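Local coordinates for unknown protein (Galdieria sulphuraria, PDB 2NYI), which is of unknown function but carries tandem ACT domains, a fold that in relatives often binds small regulatory ligands such as amino acids, at residues Glu99-Glu104 against Ala134-Phe139. Numbering follows the deposited sequence.
Sequences EGPDSE and AGFTLF
Phe139 O takes the amide N-H of Gly100 at 3.2 Å (N to O), in the plane of its carbonyl, and also receives the CA-H of Glu99, whose CA stands 3.3 Å from that oxygen. The return bond, Phe139 N to Gly100 O at 2.8 Å, completes an antiparallel hydrogen-bonded pair between Gly100, just past strand 91-99, and Phe139 near the start of strand 137-148. Pro101 and Leu138 form the next, non-hydrogen-bonded pair; Asp102 N then reaches Thr137 O at 2.7 Å, with an N-H...O angle of 168°. A water accepts from Thr137 N and donates weakly to Asp102 O. Leu138 CD1 lies against Gly100 O, 3.4 Å away, while Phe136 CG is anti to its backbone N (chi1 -169°), carrying the ring to Pro101, with CE1 3.8 Å from Pro101 CB. An alanine in place of Phe136 would probably strip the Pro101 ring of this apolar neighbour and open a gap there. Asp102 OD1 comes 3.7 Å from Phe139 CD1; the side chains cross nearly perpendicularly, though carboxylate and ring planes are 14° apart. All three direct hydrogen bonds are main-chain, so this pairing, which extends the strand contact into the turn toward helix 106-116, probably rests more on backbone geometry than on side-chain identity, with apolar packing between Pro101 and Phe136 beside it.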
loop_
_atom_site.group_PDB
_atom_site.type_symbol
_atom_site.label_atom_id
_atom_site.label_comp_id
_atom_site.label_asym_id
_atom_site.label_seq_id
_atom_site.Cartn_x
_atom_site.Cartn_y
_atom_site.Cartn_z
ATOM N N GLU A 99 -2.957 14.177 13.717
ATOM C CA GLU A 99 -3.703 13.479 14.763
ATOM C C GLU A 99 -4.665 14.443 15.448
ATOM O O GLU A 99 -4.290 15.576 15.763
ATOM C CB GLU A 99 -2.734 12.862 15.778
ATOM C CG GLU A 99 -3.408 12.066 16.890
ATOM C CD GLU A 99 -2.415 11.354 17.787
ATOM O OE1 GLU A 99 -2.558 11.470 19.022
ATOM O OE2 GLU A 99 -1.501 10.676 17.262
ATOM N N GLY A 100 -5.899 13.991 15.659
ATOM C CA GLY A 100 -6.874 14.731 16.454
ATOM C C GLY A 100 -8.240 14.073 16.402
ATOM O O GLY A 100 -8.353 12.939 15.955
ATOM N N PRO A 101 -9.297 14.796 16.838
ATOM C CA PRO A 101 -10.648 14.231 16.756
ATOM C C PRO A 101 -10.969 13.937 15.294
ATOM O O PRO A 101 -10.603 14.724 14.422
ATOM C CB PRO A 101 -11.545 15.376 17.243
ATOM C CG PRO A 101 -10.650 16.290 17.995
ATOM C CD PRO A 101 -9.291 16.163 17.379
ATOM N N ASP A 102 -11.619 12.807 15.037
ATOM C CA ASP A 102 -12.117 12.503 13.700
ATOM C C ASP A 102 -13.295 13.415 13.342
ATOM O O ASP A 102 -14.068 13.824 14.212
ATOM C CB ASP A 102 -12.514 11.043 13.577
ATOM C CG ASP A 102 -12.836 10.644 12.144
ATOM O OD1 ASP A 102 -12.103 11.056 11.220
ATOM O OD2 ASP A 102 -13.816 9.912 11.938
ATOM N N SER A 103 -13.395 13.743 12.061
ATOM C CA SER A 103 -14.465 14.552 11.507
ATOM C C SER A 103 -14.595 14.243 10.016
ATOM O O SER A 103 -13.673 13.685 9.407
ATOM C CB SER A 103 -14.185 16.040 11.737
ATOM O OG SER A 103 -13.110 16.501 10.944
ATOM N N GLU A 104 -15.746 14.587 9.436
ATOM C CA GLU A 104 -16.020 14.331 8.017
ATOM C C GLU A 104 -14.984 14.994 7.089
ATOM O O GLU A 104 -14.662 14.451 6.030
ATOM C CB GLU A 104 -17.443 14.808 7.659
ATOM C CG GLU A 104 -17.973 14.394 6.266
ATOM C CD GLU A 104 -19.343 15.011 5.920
ATOM O OE1 GLU A 104 -20.172 15.199 6.843
ATOM O OE2 GLU A 104 -19.604 15.300 4.722
ATOM N N ALA A 134 -18.268 7.059 24.824
ATOM C CA ALA A 134 -19.020 7.624 23.700
ATOM C C ALA A 134 -18.566 9.026 23.267
ATOM O O ALA A 134 -18.087 9.827 24.078
ATOM C CB ALA A 134 -20.519 7.641 24.031
ATOM N N GLY A 135 -18.728 9.315 21.978
ATOM C CA GLY A 135 -18.625 10.685 21.483
ATOM C C GLY A 135 -17.235 11.154 21.094
ATOM O O GLY A 135 -17.012 12.356 20.907
ATOM N N PHE A 136 -16.292 10.220 20.975
ATOM C CA PHE A 136 -14.949 10.572 20.539
ATOM C C PHE A 136 -14.281 9.456 19.741
ATOM O O PHE A 136 -14.225 8.294 20.164
ATOM C CB PHE A 136 -14.034 11.042 21.689
ATOM C CG PHE A 136 -12.731 11.647 21.201
ATOM C CD1 PHE A 136 -12.584 13.040 21.087
ATOM C CD2 PHE A 136 -11.660 10.827 20.843
ATOM C CE1 PHE A 136 -11.401 13.592 20.633
ATOM C CE2 PHE A 136 -10.454 11.384 20.367
ATOM C CZ PHE A 136 -10.332 12.768 20.266
ATOM N N THR A 137 -13.787 9.840 18.571
ATOM C CA THR A 137 -13.048 8.929 17.707
ATOM C C THR A 137 -11.773 9.648 17.314
ATOM O O THR A 137 -11.816 10.798 16.856
ATOM C CB THR A 137 -13.873 8.507 16.470
ATOM O OG1 THR A 137 -14.974 7.690 16.893
ATOM C CG2 THR A 137 -13.025 7.682 15.496
ATOM N N LEU A 138 -10.639 8.996 17.560
ATOM C CA LEU A 138 -9.340 9.570 17.221
ATOM C C LEU A 138 -9.034 9.254 15.763
ATOM O O LEU A 138 -9.324 8.160 15.290
ATOM C CB LEU A 138 -8.238 9.031 18.130
ATOM C CG LEU A 138 -6.856 9.697 17.949
ATOM C CD1 LEU A 138 -6.846 11.160 18.444
ATOM C CD2 LEU A 138 -5.739 8.893 18.621
ATOM N N PHE A 139 -8.491 10.251 15.069
ATOM C CA PHE A 139 -8.070 10.120 13.685
ATOM C C PHE A 139 -6.558 10.241 13.671
ATOM O O PHE A 139 -6.006 11.137 14.305
ATOM C CB PHE A 139 -8.706 11.220 12.834
ATOM C CG PHE A 139 -8.089 11.362 11.458
ATOM C CD1 PHE A 139 -8.497 10.535 10.408
ATOM C CD2 PHE A 139 -7.097 12.324 11.225
ATOM C CE1 PHE A 139 -7.915 10.660 9.113
ATOM C CE2 PHE A 139 -6.530 12.475 9.958
ATOM C CZ PHE A 139 -6.937 11.635 8.897
HETATM O O HOH W 1 -14.640 12.644 17.249
#